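Local coordinates for pesticidal crystal protein Cry4Aa (PDB 2C9K), which promotes colloid-osmotic lysis of insect midgut epithelial cells after binding to them, acting as a mosquito-larvicidal toxin, at residues Y6-G11 with L409-R414; N351-L356 with D428-I433. All blocks are in the same frame, centred on the assembly; numbering follows the deposited sequence.

Contact 1 (6-11 with 409-414) lays the N-terminal helix 5-16 of the helical domain on a loop of the second domain, whereas contact 2 (351-356 with 428-433) lies wholly within that second, all-beta domain. Their centres are about 12 Å apart, and the loops meet: Ser431 OG and Lys413 NZ bond to the carbonyls of Pro410 and Asp428, respectively. Contact 1 is partly buried, with Lys413 and Arg414 at its exposed margin, and is held by a hydroxyl-to-carbonyl bond and aliphatic packing. Contact 2 is more deeply buried and brings strands of two sheets together through aromatic rings, Ile433 and a bridging water, without a direct hydrogen bond between its segments.

Contact 1 (Y6-G11 with L409-R414); sequences YTIVVG and LPILKR
Thr7 reaches from helix 5-16 to the loop with its hydroxyl: OG1 donates to Ile411 O at 2.7 Å, meeting the carbonyl nearly end-on (C=O...donor angle 162°). A chi1 of 47° tucks OG1 between the backbone N and carbonyl carbon of Thr7. Ser4 O is a second carbonyl in hydrogen-bonding range of OG1, so two acceptors compete for one hydroxyl proton. The same oxygen lies 3.3 Å from CB of Pro410, whose side chain crosses that of Thr7 at about a right angle. One residue on, Ile8 runs alongside Ile411, both pointing the same way, and their CD1 atoms meet at 4.0 Å. Ile8 CD1 also approaches the backbone of Lys413, while Ile8 CA lies 3.6 Å from Leu412 O. Gly11, a helical turn after Thr7, offers its bare CA to Leu412 CD1 at 3.4 Å. Although Leu412 CB leads away from the helix, its extended chi1 of 174° and the turn at CG bring CD1 back to it. Asn429 OD1 accepts from the backbone N of both Leu412 and Lys413, bracing the loop. This is a junction between the helical domain and the beta-prism domain of three-domain Cry toxins.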
ATOM      1  N   TYR A   6       1.385  12.370  -0.263  1.00 28.31           N
ATOM      2  CA  TYR A   6       1.709  10.945  -0.220  1.00 28.84           C
ATOM      3  C   TYR A   6       0.635  10.135  -0.935  1.00 28.23           C
ATOM      4  O   TYR A   6       0.912   9.429  -1.904  1.00 28.49           O
ATOM      5  CB  TYR A   6       1.804  10.462   1.233  1.00 31.36           C
ATOM      6  CG  TYR A   6       2.943  11.053   2.040  1.00 34.10           C
ATOM      7  CD1 TYR A   6       2.874  11.103   3.429  1.00 33.64           C
ATOM      8  CD2 TYR A   6       4.097  11.541   1.417  1.00 34.28           C
ATOM      9  CE1 TYR A   6       3.916  11.621   4.183  1.00 35.25           C
ATOM     10  CE2 TYR A   6       5.149  12.061   2.162  1.00 34.84           C
ATOM     11  CZ  TYR A   6       5.052  12.100   3.547  1.00 36.16           C
ATOM     12  OH  TYR A   6       6.081  12.628   4.298  1.00 37.33           O
ATOM     13  N   THR A   7      -0.597  10.247  -0.452  1.00 26.98           N
ATOM     14  CA  THR A   7      -1.704   9.514  -1.038  1.00 26.43           C
ATOM     15  C   THR A   7      -2.137  10.006  -2.423  1.00 27.38           C
ATOM     16  O   THR A   7      -2.691   9.227  -3.195  1.00 29.68           O
ATOM     17  CB  THR A   7      -2.921   9.490  -0.086  1.00 25.28           C
ATOM     18  OG1 THR A   7      -3.161  10.806   0.424  1.00 25.64           O
ATOM     19  CG2 THR A   7      -2.665   8.542   1.080  1.00 22.79           C
ATOM     20  N   ILE A   8      -1.895  11.276  -2.752  1.00 26.37           N
ATOM     21  CA  ILE A   8      -2.270  11.784  -4.077  1.00 26.19           C
ATOM     22  C   ILE A   8      -1.259  11.358  -5.147  1.00 26.89           C
ATOM     23  O   ILE A   8      -1.630  10.917  -6.230  1.00 27.45           O
ATOM     24  CB  ILE A   8      -2.352  13.326  -4.127  1.00 25.55           C
ATOM     25  CG1 ILE A   8      -3.536  13.834  -3.300  1.00 22.88           C
ATOM     26  CG2 ILE A   8      -2.507  13.775  -5.582  1.00 25.16           C
ATOM     27  CD1 ILE A   8      -3.566  15.335  -3.150  1.00 14.71           C
ATOM     28  N   VAL A   9       0.022  11.520  -4.852  1.00 27.49           N
ATOM     29  CA  VAL A   9       1.048  11.129  -5.798  1.00 27.25           C
ATOM     30  C   VAL A   9       0.868   9.652  -6.132  1.00 28.44           C
ATOM     31  O   VAL A   9       1.065   9.234  -7.271  1.00 30.64           O
ATOM     32  CB  VAL A   9       2.456  11.333  -5.213  1.00 26.11           C
ATOM     33  CG1 VAL A   9       3.493  10.733  -6.148  1.00 24.03           C
ATOM     34  CG2 VAL A   9       2.722  12.814  -5.001  1.00 23.59           C
ATOM     35  N   VAL A  10       0.494   8.858  -5.136  1.00 27.91           N
ATOM     36  CA  VAL A  10       0.309   7.432  -5.359  1.00 28.35           C
ATOM     37  C   VAL A  10      -0.944   7.198  -6.185  1.00 28.33           C
ATOM     38  O   VAL A  10      -0.975   6.324  -7.052  1.00 28.30           O
ATOM     39  CB  VAL A  10       0.207   6.674  -4.021  1.00 28.59           C
ATOM     40  CG1 VAL A  10      -0.111   5.210  -4.264  1.00 28.75           C
ATOM     41  CG2 VAL A  10       1.514   6.797  -3.274  1.00 27.31           C
ATOM     42  N   GLY A  11      -1.971   7.998  -5.919  1.00 27.76           N
ATOM     43  CA  GLY A  11      -3.214   7.874  -6.655  1.00 26.56           C
ATOM     44  C   GLY A  11      -3.058   8.176  -8.133  1.00 26.13           C
ATOM     45  O   GLY A  11      -3.690   7.527  -8.966  1.00 27.06           O
ATOM     46  N   LEU A 409      -7.538   7.957   6.239  1.00 20.31           N
ATOM     47  CA  LEU A 409      -6.369   8.503   5.565  1.00 21.07           C
ATOM     48  C   LEU A 409      -6.706   9.704   4.681  1.00 20.78           C
ATOM     49  O   LEU A 409      -7.874  10.008   4.439  1.00 19.17           O
ATOM     50  CB  LEU A 409      -5.671   7.408   4.756  1.00 22.35           C
ATOM     51  CG  LEU A 409      -4.839   6.405   5.576  1.00 23.17           C
ATOM     52  CD1 LEU A 409      -3.748   7.138   6.323  1.00 22.16           C
ATOM     53  CD2 LEU A 409      -5.722   5.661   6.563  1.00 24.76           C
ATOM     54  N   PRO A 410      -5.681  10.415   4.199  1.00 19.78           N
ATOM     55  CA  PRO A 410      -5.894  11.588   3.347  1.00 19.90           C
ATOM     56  C   PRO A 410      -6.624  11.311   2.030  1.00 20.08           C
ATOM     57  O   PRO A 410      -6.845  10.158   1.654  1.00 19.15           O
ATOM     58  CB  PRO A 410      -4.473  12.099   3.118  1.00 18.96           C
ATOM     59  CG  PRO A 410      -3.772  11.703   4.372  1.00 18.33           C
ATOM     60  CD  PRO A 410      -4.262  10.291   4.561  1.00 17.90           C
ATOM     61  N   ILE A 411      -6.996  12.387   1.336  1.00 20.68           N
ATOM     62  CA  ILE A 411      -7.676  12.281   0.049  1.00 20.15           C
ATOM     63  C   ILE A 411      -6.775  11.554  -0.951  1.00 21.43           C
ATOM     64  O   ILE A 411      -5.561  11.437  -0.749  1.00 21.47           O
ATOM     65  CB  ILE A 411      -8.012  13.668  -0.524  1.00 19.37           C
ATOM     66  CG1 ILE A 411      -6.759  14.551  -0.520  1.00 18.16           C
ATOM     67  CG2 ILE A 411      -9.141  14.297   0.272  1.00 19.63           C
ATOM     68  CD1 ILE A 411      -6.976  15.936  -1.125  1.00 16.13           C
ATOM     69  N   LEU A 412      -7.376  11.077  -2.036  1.00 21.27           N
ATOM     70  CA  LEU A 412      -6.646  10.343  -3.058  1.00 20.82           C
ATOM     71  C   LEU A 412      -6.451  11.166  -4.328  1.00 22.62           C
ATOM     72  O   LEU A 412      -5.613  10.840  -5.173  1.00 23.22           O
ATOM     73  CB  LEU A 412      -7.401   9.059  -3.381  1.00 19.33           C
ATOM     74  CG  LEU A 412      -6.865   8.218  -4.524  1.00 18.13           C
ATOM     75  CD1 LEU A 412      -5.496   7.687  -4.162  1.00 18.63           C
ATOM     76  CD2 LEU A 412      -7.823   7.095  -4.795  1.00 18.03           C
ATOM     77  N   LYS A 413      -7.227  12.236  -4.456  1.00 23.26           N
ATOM     78  CA  LYS A 413      -7.145  13.102  -5.624  1.00 23.96           C
ATOM     79  C   LYS A 413      -7.076  14.571  -5.225  1.00 25.13           C
ATOM     80  O   LYS A 413      -7.422  14.926  -4.103  1.00 23.40           O
ATOM     81  CB  LYS A 413      -8.369  12.880  -6.515  1.00 22.70           C
ATOM     82  CG  LYS A 413      -8.568  11.448  -6.947  1.00 22.68           C
ATOM     83  CD  LYS A 413      -9.649  11.339  -8.007  1.00 23.26           C
ATOM     84  CE  LYS A 413     -11.040  11.607  -7.452  1.00 24.25           C
ATOM     85  NZ  LYS A 413     -11.562  10.492  -6.626  1.00 21.86           N
ATOM     86  N   ARG A 414      -6.622  15.418  -6.148  0.50 27.92           N
ATOM     87  CA  ARG A 414      -6.549  16.850  -5.884  0.50 31.49           C
ATOM     88  C   ARG A 414      -7.962  17.302  -5.565  0.50 32.89           C
ATOM     89  O   ARG A 414      -8.898  17.039  -6.320  0.50 32.01           O
ATOM     90  CB  ARG A 414      -6.024  17.602  -7.096  0.50 33.92           C
ATOM     91  CG  ARG A 414      -4.600  17.257  -7.453  1.00 38.29           C
ATOM     92  CD  ARG A 414      -4.153  18.078  -8.647  1.00 42.30           C
ATOM     93  NE  ARG A 414      -4.099  19.499  -8.324  1.00 44.76           N
ATOM     94  CZ  ARG A 414      -3.907  20.461  -9.218  1.00 47.38           C
ATOM     95  NH1 ARG A 414      -3.754  20.156 -10.501  1.00 46.85           N
ATOM     96  NH2 ARG A 414      -3.853  21.728  -8.824  1.00 48.92           N
TER

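Contact 2 (N351-L356 with D428-I433); sequences NIYIFL and DNYSHI
Phe355 and His432 turn backbone carbonyls toward one water, which stands in for a direct hydrogen bond between the segments: it lies 2.6 Å from Phe355 O and 2.8 Å from His432 O. Next to this bridge, Ile433 CA makes a bent C-H...O contact with Ile354 O, 3.2 Å between the heavy atoms. The rings of Phe355 and Tyr430 are inclined by only 27° but slid well apart, centroids 5.8 Å apart, so they hardly overlap. The touching is done nearer the backbone, where Phe355 CB meets Tyr430 CB at 3.7 Å; a chi1 of 71° puts Phe355 CG between the backbone N and carbonyl carbon. At its far end Tyr430 brings OH obliquely to within 3.6 Å of Tyr353 CD1. Ile433 crosses Tyr353 at a slant and touches it with both branches, CG2 at 3.6 Å from Tyr353 CB and CD1 against the CD2 side of the ring. Tyr353 OH donates to Asn351 OD1 at 3.1 Å from above the amide plane, and the backbone carbonyl carbon of Asn351 lies over one ring face, displaced toward the rim. The His432 ring is held by ND1 donating to Ser431 OG in the ring plane and by a bond between NE2 and Arg261. Phe355 and Leu356 form a classic beta bulge opposite Phe379 of strand 373-381. Backbone hydrogen bonding between Ile354 and Leu434 joins strand 353-362 to strand 432-440, while Trp295 of strand 294-303 packs on Tyr353 and Ile433, bringing in the third sheet of the beta prism.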
ATOM      1  N   ASN A 351     -19.608  -2.700  -2.056  1.00 39.31           N
ATOM      2  CA  ASN A 351     -19.413  -1.358  -2.588  1.00 38.00           C
ATOM      3  C   ASN A 351     -19.890  -0.266  -1.625  1.00 36.09           C
ATOM      4  O   ASN A 351     -20.262   0.836  -2.044  1.00 35.76           O
ATOM      5  CB  ASN A 351     -20.100  -1.230  -3.946  1.00 39.01           C
ATOM      6  CG  ASN A 351     -19.436  -2.091  -5.010  1.00 40.99           C
ATOM      7  OD1 ASN A 351     -18.232  -1.966  -5.265  1.00 39.71           O
ATOM      8  ND2 ASN A 351     -20.217  -2.971  -5.635  1.00 40.10           N
ATOM      9  N   ILE A 352     -19.880  -0.597  -0.333  1.00 32.79           N
ATOM     10  CA  ILE A 352     -20.245   0.328   0.737  1.00 30.16           C
ATOM     11  C   ILE A 352     -19.089   0.269   1.749  1.00 29.42           C
ATOM     12  O   ILE A 352     -18.921  -0.718   2.473  1.00 27.94           O
ATOM     13  CB  ILE A 352     -21.582  -0.064   1.423  1.00 28.80           C
ATOM     14  CG1 ILE A 352     -22.775   0.453   0.605  1.00 27.21           C
ATOM     15  CG2 ILE A 352     -21.637   0.522   2.827  1.00 27.70           C
ATOM     16  CD1 ILE A 352     -23.056  -0.322  -0.647  1.00 27.59           C
ATOM     17  N   TYR A 353     -18.292   1.333   1.791  1.00 27.83           N
ATOM     18  CA  TYR A 353     -17.135   1.368   2.667  1.00 25.86           C
ATOM     19  C   TYR A 353     -17.065   2.512   3.663  1.00 24.55           C
ATOM     20  O   TYR A 353     -17.690   3.558   3.492  1.00 24.78           O
ATOM     21  CB  TYR A 353     -15.867   1.390   1.817  1.00 26.35           C
ATOM     22  CG  TYR A 353     -15.948   0.519   0.586  1.00 28.23           C
ATOM     23  CD1 TYR A 353     -16.187   1.076  -0.670  1.00 28.18           C
ATOM     24  CD2 TYR A 353     -15.806  -0.864   0.677  1.00 29.42           C
ATOM     25  CE1 TYR A 353     -16.285   0.273  -1.804  1.00 30.02           C
ATOM     26  CE2 TYR A 353     -15.902  -1.677  -0.451  1.00 30.19           C
ATOM     27  CZ  TYR A 353     -16.144  -1.103  -1.687  1.00 30.06           C
ATOM     28  OH  TYR A 353     -16.276  -1.907  -2.798  1.00 30.86           O
ATOM     29  N   ILE A 354     -16.278   2.293   4.709  1.00 23.07           N
ATOM     30  CA  ILE A 354     -16.059   3.296   5.739  1.00 23.67           C
ATOM     31  C   ILE A 354     -14.734   3.966   5.354  1.00 23.67           C
ATOM     32  O   ILE A 354     -13.703   3.303   5.292  1.00 23.28           O
ATOM     33  CB  ILE A 354     -15.963   2.629   7.139  1.00 23.27           C
ATOM     34  CG1 ILE A 354     -17.283   1.921   7.461  1.00 23.22           C
ATOM     35  CG2 ILE A 354     -15.692   3.663   8.209  1.00 22.74           C
ATOM     36  CD1 ILE A 354     -17.239   1.050   8.702  1.00 21.93           C
ATOM     37  N   PHE A 355     -14.765   5.269   5.073  1.00 23.03           N
ATOM     38  CA  PHE A 355     -13.555   5.973   4.664  1.00 22.43           C
ATOM     39  C   PHE A 355     -13.084   7.006   5.675  1.00 23.13           C
ATOM     40  O   PHE A 355     -12.016   7.601   5.522  1.00 22.84           O
ATOM     41  CB  PHE A 355     -13.774   6.641   3.310  1.00 22.05           C
ATOM     42  CG  PHE A 355     -14.709   7.815   3.356  1.00 22.67           C
ATOM     43  CD1 PHE A 355     -14.293   9.036   3.888  1.00 23.94           C
ATOM     44  CD2 PHE A 355     -15.995   7.714   2.854  1.00 23.11           C
ATOM     45  CE1 PHE A 355     -15.148  10.143   3.914  1.00 23.27           C
ATOM     46  CE2 PHE A 355     -16.859   8.812   2.876  1.00 24.27           C
ATOM     47  CZ  PHE A 355     -16.432  10.030   3.408  1.00 23.12           C
ATOM     48  N   LEU A 356     -13.892   7.223   6.704  1.00 23.46           N
ATOM     49  CA  LEU A 356     -13.561   8.170   7.758  1.00 24.12           C
ATOM     50  C   LEU A 356     -14.497   7.928   8.928  1.00 26.08           C
ATOM     51  O   LEU A 356     -15.684   7.671   8.733  1.00 26.70           O
ATOM     52  CB  LEU A 356     -13.741   9.607   7.267  1.00 22.76           C
ATOM     53  CG  LEU A 356     -13.399  10.729   8.257  1.00 22.48           C
ATOM     54  CD1 LEU A 356     -11.894  10.770   8.503  1.00 23.00           C
ATOM     55  CD2 LEU A 356     -13.857  12.053   7.701  1.00 21.92           C
ATOM     56  N   ASP A 428     -16.563  10.435  -2.767  1.00 22.79           N
ATOM     57  CA  ASP A 428     -16.003  10.380  -4.110  1.00 22.84           C
ATOM     58  C   ASP A 428     -14.520  10.756  -4.153  1.00 22.56           C
ATOM     59  O   ASP A 428     -13.980  11.080  -5.213  1.00 21.01           O
ATOM     60  CB  ASP A 428     -16.782  11.321  -5.022  1.00 24.89           C
ATOM     61  CG  ASP A 428     -16.579  12.778  -4.650  1.00 28.21           C
ATOM     62  OD1 ASP A 428     -16.893  13.156  -3.500  1.00 30.69           O
ATOM     63  OD2 ASP A 428     -16.091  13.549  -5.501  1.00 31.55           O
ATOM     64  N   ASN A 429     -13.864  10.730  -2.997  1.00 22.27           N
ATOM     65  CA  ASN A 429     -12.444  11.043  -2.933  1.00 22.41           C
ATOM     66  C   ASN A 429     -11.829  10.556  -1.633  1.00 22.16           C
ATOM     67  O   ASN A 429     -11.716  11.322  -0.678  1.00 24.47           O
ATOM     68  CB  ASN A 429     -12.213  12.543  -3.071  1.00 23.08           C
ATOM     69  CG  ASN A 429     -10.743  12.889  -3.208  1.00 24.74           C
ATOM     70  OD1 ASN A 429      -9.882  12.008  -3.130  1.00 24.42           O
ATOM     71  ND2 ASN A 429     -10.446  14.169  -3.413  1.00 23.81           N
ATOM     72  N   TYR A 430     -11.435   9.283  -1.603  1.00 20.40           N
ATOM     73  CA  TYR A 430     -10.830   8.676  -0.420  1.00 19.64           C
ATOM     74  C   TYR A 430      -9.803   7.638  -0.873  1.00 20.60           C
ATOM     75  O   TYR A 430     -10.025   6.925  -1.850  1.00 20.29           O
ATOM     76  CB  TYR A 430     -11.913   8.019   0.444  1.00 18.15           C
ATOM     77  CG  TYR A 430     -12.644   6.899  -0.255  1.00 16.99           C
ATOM     78  CD1 TYR A 430     -12.305   5.569  -0.023  1.00 16.54           C
ATOM     79  CD2 TYR A 430     -13.636   7.170  -1.198  1.00 15.82           C
ATOM     80  CE1 TYR A 430     -12.932   4.538  -0.721  1.00 14.82           C
ATOM     81  CE2 TYR A 430     -14.266   6.152  -1.897  1.00 13.58           C
ATOM     82  CZ  TYR A 430     -13.908   4.841  -1.657  1.00 14.39           C
ATOM     83  OH  TYR A 430     -14.514   3.830  -2.364  1.00 18.42           O
ATOM     84  N   SER A 431      -8.683   7.550  -0.161  1.00 21.34           N
ATOM     85  CA  SER A 431      -7.615   6.622  -0.523  1.00 20.55           C
ATOM     86  C   SER A 431      -7.617   5.306   0.246  1.00 20.98           C
ATOM     87  O   SER A 431      -6.994   4.328  -0.187  1.00 21.39           O
ATOM     88  CB  SER A 431      -6.266   7.293  -0.320  1.00 21.07           C
ATOM     89  OG  SER A 431      -6.083   7.598   1.051  1.00 20.46           O
ATOM     90  N   HIS A 432      -8.296   5.276   1.388  1.00 19.56           N
ATOM     91  CA  HIS A 432      -8.340   4.054   2.182  1.00 20.03           C
ATOM     92  C   HIS A 432      -9.726   3.803   2.738  1.00 18.42           C
ATOM     93  O   HIS A 432     -10.519   4.726   2.869  1.00 18.45           O
ATOM     94  CB  HIS A 432      -7.337   4.123   3.342  1.00 21.50           C
ATOM     95  CG  HIS A 432      -5.898   4.049   2.919  1.00 22.68           C
ATOM     96  ND1 HIS A 432      -5.262   5.072   2.249  1.00 22.15           N
ATOM     97  CD2 HIS A 432      -4.964   3.085   3.108  1.00 22.78           C
ATOM     98  CE1 HIS A 432      -3.999   4.743   2.044  1.00 22.10           C
ATOM     99  NE2 HIS A 432      -3.793   3.543   2.557  1.00 22.48           N
ATOM    100  N   ILE A 433     -10.006   2.542   3.053  1.00 18.14           N
ATOM    101  CA  ILE A 433     -11.286   2.128   3.626  1.00 17.44           C
ATOM    102  C   ILE A 433     -11.012   1.279   4.870  1.00 17.04           C
ATOM    103  O   ILE A 433     -10.003   0.568   4.935  1.00 18.08           O
ATOM    104  CB  ILE A 433     -12.109   1.260   2.639  1.00 17.37           C
ATOM    105  CG1 ILE A 433     -11.417  -0.095   2.437  1.00 15.24           C
ATOM    106  CG2 ILE A 433     -12.310   2.010   1.316  1.00 11.74           C
ATOM    107  CD1 ILE A 433     -12.240  -1.084   1.645  1.00 17.44           C
TER
HETATM  108  O   HOH W   1      -9.787   7.018   4.301  1.00 21.91           O